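Local coordinates for protein internalin (Listeria monocytogenes serotype 4b, PDB 4FMZ) that is a leucine-rich-repeat protein of the internalin family, probably acting in bacterial adhesion to and invasion of host cells, at residues E119-D124 with N142-D147. Sequence-based numbering, arbitrary orientation.
Sequences EDNISD and NHNLSD
Asn142 reaches across to the backbone of 119-124, where its OD1 accepts a hydrogen bond from Ile122 N at 2.9 Å, nearly straight (169° at the hydrogen). The donor is tilted out of the carbonyl plane. With CG anti to its own carbonyl carbon (chi1 -81°), the amide lies alongside the Ile122 side chain. Its other end, ND2, donates to the backbone carbonyls of Leu117 and Leu139, so both ends of this buried amide are held and its rotation is fixed. Next along the chain, His143 N donates to a water that donates in turn to Asp120 O. Asn144 then makes a direct amide-amide bond: its ND2 donates to Asn121 OD1 at 3.0 Å, on a lone pair in the carbonyl plane, with the two amide planes 52° apart. A second water takes the Asn144 N hydrogen and donates to both Asn121 OD1 and Ile122 O. Leu145, whose N closes a type I turn onto Asn142 O, lays CB 3.6 Å from Ile122 O and CD1 3.8 Å from Ser123 O. Farther on, a water accepts from Ser146 N and donates to Ser123 O, with 2.6 Å between the water and Ser123 O. Such stacking of equivalent loops after successive parallel strands is characteristic of the leucine-rich-repeat solenoid, in which a buried asparagine of one coil bonds to the backbone of the coil before it.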
ATOM      1  N   GLU A 119      10.311   0.395   4.762  1.00 25.95           N
ATOM      2  CA  GLU A 119      11.300  -0.474   5.403  1.00 26.92           C
ATOM      3  C   GLU A 119      12.545   0.304   5.906  1.00 32.18           C
ATOM      4  O   GLU A 119      13.655  -0.223   5.907  1.00 33.58           O
ATOM      5  CB  GLU A 119      11.698  -1.661   4.495  1.00 28.39           C
ATOM      6  CG  GLU A 119      10.546  -2.630   4.280  1.00 39.83           C
ATOM      7  CD  GLU A 119      10.711  -3.630   3.154  1.00 65.62           C
ATOM      8  OE1 GLU A 119      11.404  -4.652   3.372  1.00 46.91           O
ATOM      9  OE2 GLU A 119      10.113  -3.418   2.073  1.00 63.26           O
ATOM     10  N   ASP A 120      12.335   1.540   6.368  1.00 26.74           N
ATOM     11  CA  ASP A 120      13.366   2.330   7.021  1.00 26.27           C
ATOM     12  C   ASP A 120      13.066   2.247   8.525  1.00 33.41           C
ATOM     13  O   ASP A 120      12.300   1.365   8.916  1.00 34.20           O
ATOM     14  CB  ASP A 120      13.379   3.770   6.462  1.00 26.42           C
ATOM     15  CG  ASP A 120      14.169   3.900   5.167  1.00 28.49           C
ATOM     16  OD1 ASP A 120      15.271   3.344   5.092  1.00 26.16           O
ATOM     17  OD2 ASP A 120      13.693   4.583   4.245  1.00 30.43           O
ATOM     18  N   ASN A 121      13.645   3.114   9.376  1.00 32.59           N
ATOM     19  CA  ASN A 121      13.286   3.081  10.798  1.00 33.32           C
ATOM     20  C   ASN A 121      12.905   4.494  11.269  1.00 35.79           C
ATOM     21  O   ASN A 121      13.479   5.033  12.220  1.00 35.68           O
ATOM     22  CB  ASN A 121      14.382   2.453  11.667  1.00 37.36           C
ATOM     23  CG  ASN A 121      13.912   2.116  13.071  1.00 57.23           C
ATOM     24  OD1 ASN A 121      12.713   2.011  13.360  1.00 50.78           O
ATOM     25  ND2 ASN A 121      14.847   1.989  13.991  1.00 53.10           N
ATOM     26  N   ILE A 122      11.911   5.085  10.598  1.00 31.47           N
ATOM     27  CA  ILE A 122      11.469   6.443  10.895  1.00 31.08           C
ATOM     28  C   ILE A 122      10.316   6.412  11.915  1.00 36.01           C
ATOM     29  O   ILE A 122       9.371   5.639  11.766  1.00 34.56           O
ATOM     30  CB  ILE A 122      11.075   7.193   9.589  1.00 33.84           C
ATOM     31  CG1 ILE A 122      12.241   7.206   8.562  1.00 33.76           C
ATOM     32  CG2 ILE A 122      10.613   8.633   9.882  1.00 34.96           C
ATOM     33  CD1 ILE A 122      11.776   7.090   7.156  1.00 36.64           C
ATOM     34  N   SER A 123      10.404   7.270  12.939  1.00 33.01           N
ATOM     35  CA  SER A 123       9.383   7.411  13.968  1.00 33.31           C
ATOM     36  C   SER A 123       8.869   8.852  14.013  1.00 38.74           C
ATOM     37  O   SER A 123       7.751   9.075  14.461  1.00 39.93           O
ATOM     38  CB  SER A 123       9.925   6.988  15.328  1.00 37.30           C
ATOM     39  OG  SER A 123      11.068   7.750  15.676  1.00 48.36           O
ATOM     40  N   ASP A 124       9.671   9.820  13.532  1.00 34.62           N
ATOM     41  CA  ASP A 124       9.305  11.231  13.489  1.00 34.54           C
ATOM     42  C   ASP A 124       9.194  11.701  12.028  1.00 36.35           C
ATOM     43  O   ASP A 124      10.213  11.888  11.355  1.00 35.74           O
ATOM     44  CB  ASP A 124      10.340  12.070  14.272  1.00 36.89           C
ATOM     45  CG  ASP A 124      10.078  13.565  14.327  1.00 46.27           C
ATOM     46  OD1 ASP A 124       9.019  14.005  13.829  1.00 48.83           O
ATOM     47  OD2 ASP A 124      10.927  14.292  14.875  1.00 50.49           O
ATOM     48  N   ASN A 142       7.664   0.948   8.697  1.00 26.59           N
ATOM     49  CA  ASN A 142       8.404   1.789   9.631  1.00 26.24           C
ATOM     50  C   ASN A 142       7.748   1.397  10.946  1.00 30.88           C
ATOM     51  O   ASN A 142       6.743   1.984  11.337  1.00 29.34           O
ATOM     52  CB  ASN A 142       8.301   3.279   9.271  1.00 23.95           C
ATOM     53  CG  ASN A 142       9.263   3.670   8.184  1.00 37.20           C
ATOM     54  OD1 ASN A 142      10.439   3.942   8.440  1.00 33.26           O
ATOM     55  ND2 ASN A 142       8.809   3.653   6.938  1.00 27.48           N
ATOM     56  N   HIS A 143       8.224   0.283  11.527  1.00 28.73           N
ATOM     57  CA  HIS A 143       7.629  -0.395  12.685  1.00 29.07           C
ATOM     58  C   HIS A 143       7.380   0.475  13.917  1.00 32.49           C
ATOM     59  O   HIS A 143       6.462   0.170  14.674  1.00 31.43           O
ATOM     60  CB  HIS A 143       8.472  -1.614  13.083  1.00 30.05           C
ATOM     61  CG  HIS A 143       8.657  -2.596  11.961  1.00 33.21           C
ATOM     62  ND1 HIS A 143       7.592  -3.010  11.168  1.00 34.45           N
ATOM     63  CD2 HIS A 143       9.786  -3.199  11.520  1.00 34.62           C
ATOM     64  CE1 HIS A 143       8.107  -3.847  10.282  1.00 33.52           C
ATOM     65  NE2 HIS A 143       9.421  -3.999  10.460  1.00 34.04           N
ATOM     66  N   ASN A 144       8.143   1.555  14.096  1.00 30.54           N
ATOM     67  CA  ASN A 144       8.028   2.411  15.273  1.00 31.24           C
ATOM     68  C   ASN A 144       7.279   3.729  15.015  1.00 35.00           C
ATOM     69  O   ASN A 144       7.169   4.551  15.931  1.00 35.66           O
ATOM     70  CB  ASN A 144       9.410   2.672  15.856  1.00 34.22           C
ATOM     71  CG  ASN A 144      10.063   1.399  16.338  1.00 51.98           C
ATOM     72  OD1 ASN A 144       9.526   0.673  17.182  1.00 47.95           O
ATOM     73  ND2 ASN A 144      11.213   1.075  15.778  1.00 42.73           N
ATOM     74  N   LEU A 145       6.697   3.895  13.812  1.00 30.06           N
ATOM     75  CA  LEU A 145       5.905   5.072  13.468  1.00 29.67           C
ATOM     76  C   LEU A 145       4.511   4.985  14.128  1.00 33.39           C
ATOM     77  O   LEU A 145       3.911   3.912  14.120  1.00 31.90           O
ATOM     78  CB  LEU A 145       5.780   5.175  11.936  1.00 29.09           C
ATOM     79  CG  LEU A 145       4.919   6.304  11.357  1.00 33.90           C
ATOM     80  CD1 LEU A 145       5.487   7.690  11.701  1.00 34.57           C
ATOM     81  CD2 LEU A 145       4.777   6.150   9.853  1.00 37.37           C
ATOM     82  N   SER A 146       4.001   6.102  14.693  1.00 31.03           N
ATOM     83  CA  SER A 146       2.660   6.111  15.300  1.00 31.48           C
ATOM     84  C   SER A 146       1.910   7.428  15.066  1.00 35.95           C
ATOM     85  O   SER A 146       0.683   7.414  14.987  1.00 36.27           O
ATOM     86  CB  SER A 146       2.727   5.823  16.797  1.00 36.02           C
ATOM     87  OG  SER A 146       3.381   6.864  17.501  1.00 44.06           O
ATOM     88  N   ASP A 147       2.636   8.554  14.997  1.00 31.49           N
ATOM     89  CA  ASP A 147       2.079   9.891  14.826  1.00 31.50           C
ATOM     90  C   ASP A 147       2.062  10.332  13.343  1.00 32.80           C
ATOM     91  O   ASP A 147       3.097  10.736  12.793  1.00 31.15           O
ATOM     92  CB  ASP A 147       2.872  10.895  15.682  1.00 34.02           C
ATOM     93  CG  ASP A 147       2.289  12.292  15.757  1.00 39.73           C
ATOM     94  OD1 ASP A 147       1.293  12.558  15.057  1.00 39.07           O
ATOM     95  OD2 ASP A 147       2.844  13.124  16.505  1.00 46.33           O
TER
HETATM   96  O   HOH W   1      11.369  -0.029  11.006  1.00 30.86           O
HETATM   97  O   HOH W   2      10.127   3.089  12.597  1.00 25.39           O
HETATM   98  O   HOH W   3       5.683  11.706  13.455  1.00 29.59           O
HETATM   99  O   HOH W   4       5.492   8.355  15.502  1.00 30.09           O